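Local coordinates for uncharacterized protein (Bacteroides vulgatus, PDB 4QB7) that is probably a component of the fimbrium tip, part of the surface filaments that mediate cell adhesion and biofilm formation, at residues T29-S32 with T33-N37; T330-M333 with N334-K337. One frame throughout, in Å; residues are numbered along the deposited sequence.

In the fold
Contact 1 (T29-S32 with T33-N37) and contact 2 (T330-M333 with N334-K337) are both local, one a short capped helix and the other the connection of a beta hairpin. They lie on opposite sides of the chain's centre, about 43 Å apart between centres and about 30 Å between nearest atoms, so neither touches the other. Strand 159-178 links them indirectly: T30 and L34 of contact 1 pack on its F164, whereas I331 of contact 2 packs on its V176. The centre of contact 1 lies about 15 Å from the chain centre and that of contact 2 about 31 Å, where the side chain of I331 is about 4 Å from a bound sulfate, probably from the crystallisation liquor.

Contact 1 of 2, residues T29-S32 with T33-N37; sequences TTTS and TLKAN
Successive i to i+4 backbone bonds join T30-S32 to L34-A36, the first running from L34 N to T30 O at 3.0 Å. They form the short alpha helix 30-36, one of the few helices in this largely beta fimbrillin-like protein, with T29 as its N-cap. T29 OG1 accepts a weak bond of 3.3 Å from S32 N. On the same turn, the hydroxyl of T33 reaches back, OG1 to T29 O at 3.2 Å, tilted 20° from the carbonyl plane. With chi1 at -53°, OG1 lies beside its own backbone N, from where it can reach the carbonyl of the preceding turn. The weak backbone bond from T33 N ends on the same T29 O, so main chain and side chain of one residue both hold the cap carbonyl. S32 OG is hydrogen-bonded to E28 OE1 just ahead of the helix.

K35 runs extended beside T31, both side chains pointing the same way, and its CE comes within 3.8 Å of T31 CG2. Nearer the backbone, K35 CG lies 3.2 Å from T31 O, the acceptor of the K35 N-H. The lysine also makes a cation-pi contact with W71 and touches W76 of strand 75-77. With an alanine here, W71 would probably lose its cationic partner and the methyl of T31 the aliphatic chain beside it. T31 and L34 lean on W76 as well, while T30 and L34 meet F164 of strand 159-178, seating the helix against the sheet. On this side, the branch carbon L34 CG rests 3.4 Å from T30 O and its nearest side-chain neighbour across the turn is T30 CG2, at 4.4 Å.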
loop_
_atom_site.group_PDB
_atom_site.type_symbol
_atom_site.label_atom_id
_atom_site.label_comp_id
_atom_site.label_asym_id
_atom_site.label_seq_id
_atom_site.Cartn_x
_atom_site.Cartn_y
_atom_site.Cartn_z
ATOM N N THR A 29 -6.507 0.109 13.517
ATOM C CA THR A 29 -7.393 -0.553 12.557
ATOM C C THR A 29 -7.641 0.340 11.324
ATOM O O THR A 29 -7.405 1.556 11.369
ATOM C CB THR A 29 -8.731 -0.972 13.193
ATOM O OG1 THR A 29 -9.412 0.173 13.705
ATOM C CG2 THR A 29 -8.576 -2.054 14.243
ATOM N N THR A 30 -8.116 -0.282 10.224
ATOM C CA THR A 30 -8.501 0.393 8.984
ATOM C C THR A 30 -9.638 1.365 9.332
ATOM O O THR A 30 -9.572 2.542 8.981
ATOM C CB THR A 30 -8.906 -0.666 7.912
ATOM O OG1 THR A 30 -7.815 -1.563 7.675
ATOM C CG2 THR A 30 -9.368 -0.052 6.605
ATOM N N THR A 31 -10.641 0.870 10.082
ATOM C CA THR A 31 -11.821 1.626 10.503
ATOM C C THR A 31 -11.482 2.934 11.222
ATOM O O THR A 31 -12.111 3.947 10.922
ATOM C CB THR A 31 -12.719 0.791 11.390
ATOM O OG1 THR A 31 -12.573 -0.579 11.032
ATOM C CG2 THR A 31 -14.136 1.184 11.246
ATOM N N SER A 32 -10.507 2.926 12.152
ATOM C CA SER A 32 -10.157 4.143 12.875
ATOM C C SER A 32 -9.549 5.183 11.920
ATOM O O SER A 32 -9.853 6.374 12.051
ATOM C CB SER A 32 -9.224 3.842 14.037
ATOM O OG SER A 32 -8.043 3.227 13.558
ATOM N N THR A 33 -8.755 4.725 10.928
ATOM C CA THR A 33 -8.158 5.574 9.889
ATOM C C THR A 33 -9.258 6.244 9.045
ATOM O O THR A 33 -9.214 7.464 8.852
ATOM C CB THR A 33 -7.213 4.763 9.027
ATOM O OG1 THR A 33 -6.277 4.094 9.877
ATOM C CG2 THR A 33 -6.491 5.617 8.006
ATOM N N LEU A 34 -10.280 5.462 8.610
ATOM C CA LEU A 34 -11.410 5.989 7.853
ATOM C C LEU A 34 -12.220 6.955 8.700
ATOM O O LEU A 34 -12.679 7.975 8.186
ATOM C CB LEU A 34 -12.321 4.869 7.320
ATOM C CG LEU A 34 -11.678 3.684 6.616
ATOM C CD1 LEU A 34 -12.717 2.770 6.099
ATOM C CD2 LEU A 34 -10.825 4.122 5.487
ATOM N N LYS A 35 -12.395 6.654 9.994
ATOM C CA LYS A 35 -13.150 7.532 10.891
ATOM C C LYS A 35 -12.448 8.893 11.058
ATOM O O LYS A 35 -13.102 9.928 11.015
ATOM C CB LYS A 35 -13.361 6.869 12.263
ATOM C CG LYS A 35 -14.376 5.749 12.265
ATOM C CD LYS A 35 -14.402 5.019 13.573
ATOM C CE LYS A 35 -15.380 3.877 13.559
ATOM N NZ LYS A 35 -15.149 2.944 14.697
ATOM N N ALA A 36 -11.117 8.881 11.235
ATOM C CA ALA A 36 -10.298 10.073 11.475
ATOM C C ALA A 36 -10.161 10.942 10.231
ATOM O O ALA A 36 -10.263 12.169 10.345
ATOM C CB ALA A 36 -8.916 9.668 11.977
ATOM N N ASN A 37 -9.936 10.307 9.049
ATOM C CA ASN A 37 -9.736 10.989 7.770
ATOM C C ASN A 37 -11.038 11.280 6.987
ATOM O O ASN A 37 -11.987 11.871 7.536
ATOM C CB ASN A 37 -8.754 10.218 6.908
ATOM C CG ASN A 37 -7.387 10.068 7.546
ATOM O OD1 ASN A 37 -7.060 10.682 8.587
ATOM N ND2 ASN A 37 -6.563 9.228 6.934
#

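Contact 2 of 2, residues T330-M333 with N334-K337; sequences TIKM and NAIK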
loop_
_atom_site.group_PDB
_atom_site.type_symbol
_atom_site.label_atom_id
_atom_site.label_comp_id
_atom_site.label_asym_id
_atom_site.label_seq_id
_atom_site.Cartn_x
_atom_site.Cartn_y
_atom_site.Cartn_z
ATOM N N THR A 330 21.624 -8.761 5.058
ATOM C CA THR A 330 22.799 -9.145 5.814
ATOM C C THR A 330 24.021 -8.744 5.011
ATOM O O THR A 330 24.245 -9.265 3.921
ATOM C CB THR A 330 22.798 -10.647 6.188
ATOM O OG1 THR A 330 21.640 -10.944 6.961
ATOM C CG2 THR A 330 24.031 -11.039 6.994
ATOM N N ILE A 331 24.799 -7.797 5.539
ATOM C CA ILE A 331 26.031 -7.369 4.892
ATOM C C ILE A 331 27.127 -8.346 5.304
ATOM O O ILE A 331 27.407 -8.475 6.492
ATOM C CB ILE A 331 26.369 -5.901 5.232
ATOM C CG1 ILE A 331 25.171 -4.964 4.903
ATOM C CG2 ILE A 331 27.637 -5.503 4.492
ATOM C CD1 ILE A 331 25.362 -3.550 5.315
ATOM N N LYS A 332 27.674 -9.101 4.331
ATOM C CA LYS A 332 28.745 -10.078 4.555
ATOM C C LYS A 332 30.049 -9.326 4.660
ATOM O O LYS A 332 30.428 -8.638 3.712
ATOM C CB LYS A 332 28.802 -11.113 3.430
ATOM C CG LYS A 332 27.870 -12.301 3.629
ATOM C CD LYS A 332 28.324 -13.503 2.774
ATOM C CE LYS A 332 29.445 -14.319 3.394
ATOM N NZ LYS A 332 30.496 -14.700 2.400
HETATM N N MSE A 333 30.706 -9.399 5.826
HETATM C CA MSE A 333 31.949 -8.684 6.102
HETATM C C MSE A 333 33.179 -9.305 5.436
HETATM O O MSE A 333 34.155 -8.597 5.276
HETATM C CB MSE A 333 32.174 -8.576 7.611
HETATM C CG MSE A 333 31.056 -7.813 8.338
HETATM SE SE MSE A 333 30.849 -5.960 7.729
HETATM C CE MSE A 333 32.514 -5.314 8.123
ATOM N N ASN A 334 33.156 -10.588 5.038
ATOM C CA ASN A 334 34.344 -11.170 4.384
ATOM C C ASN A 334 34.236 -11.151 2.855
ATOM O O ASN A 334 35.111 -11.691 2.176
ATOM C CB ASN A 334 34.616 -12.607 4.875
ATOM C CG ASN A 334 33.526 -13.607 4.605
ATOM O OD1 ASN A 334 32.562 -13.344 3.889
ATOM N ND2 ASN A 334 33.662 -14.797 5.174
ATOM N N ALA A 335 33.169 -10.546 2.315
ATOM C CA ALA A 335 32.914 -10.501 0.876
ATOM C C ALA A 335 32.273 -9.164 0.443
ATOM O O ALA A 335 32.259 -8.202 1.212
ATOM C CB ALA A 335 32.020 -11.680 0.484
ATOM N N ILE A 336 31.797 -9.119 -0.825
ATOM C CA ILE A 336 31.095 -8.028 -1.536
ATOM C C ILE A 336 29.629 -8.116 -1.127
ATOM O O ILE A 336 29.076 -7.177 -0.589
ATOM C CB ILE A 336 31.285 -8.236 -3.095
ATOM C CG1 ILE A 336 32.755 -8.167 -3.532
ATOM C CG2 ILE A 336 30.387 -7.348 -3.969
ATOM C CD1 ILE A 336 33.364 -9.605 -3.926
ATOM N N LYS A 337 29.049 -9.298 -1.353
ATOM C CA LYS A 337 27.690 -9.786 -1.124
ATOM C C LYS A 337 26.901 -9.138 0.023
ATOM O O LYS A 337 27.425 -8.866 1.110
ATOM C CB LYS A 337 27.792 -11.290 -0.823
ATOM C CG LYS A 337 26.642 -12.156 -1.333
ATOM C CD LYS A 337 26.891 -13.630 -0.941
ATOM C CE LYS A 337 26.024 -14.636 -1.668
ATOM N NZ LYS A 337 26.368 -16.034 -1.288
#
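K332 meets N334 and K337 across the turn that joins strand 323-331 to the antiparallel strand 338-346, a beta-hairpin connection. Its ammonium NZ donates to N334 OD1 at 2.9 Å, in the carbonyl plane and on a lone pair, with a C=O...N angle of 140°. The lysine chain gets there by bending at chi3 (82°) and chi4, which also brings CE close to the amide oxygen and leaves NZ 3.9 Å from A335 CB. N334 turns its amide back toward K332 with chi1 of 61°, CG sitting between its own backbone N and carbonyl carbon.

At the base of the turn, K332 N donates to K337 O over 3.2 Å, closing the loop just beyond the strand. The two lysine side chains run alongside one another in the same direction, with K332 CD and K337 CD 4.0 Å apart. Farther out, D179 OD1 accepts from M333 N, and K310 NZ donates to I336 O. The selenomethionine M333 packs on V180 and L182, while I331 leans on V176 and I338 within the sheet.

The like charges of K332 NZ and K337 NZ, 5.7 Å apart on a surface turn, are probably screened by solvent; D179, touching the K332 side chain, is likely to temper the charge there, while the N334 bond orients the ammonium group.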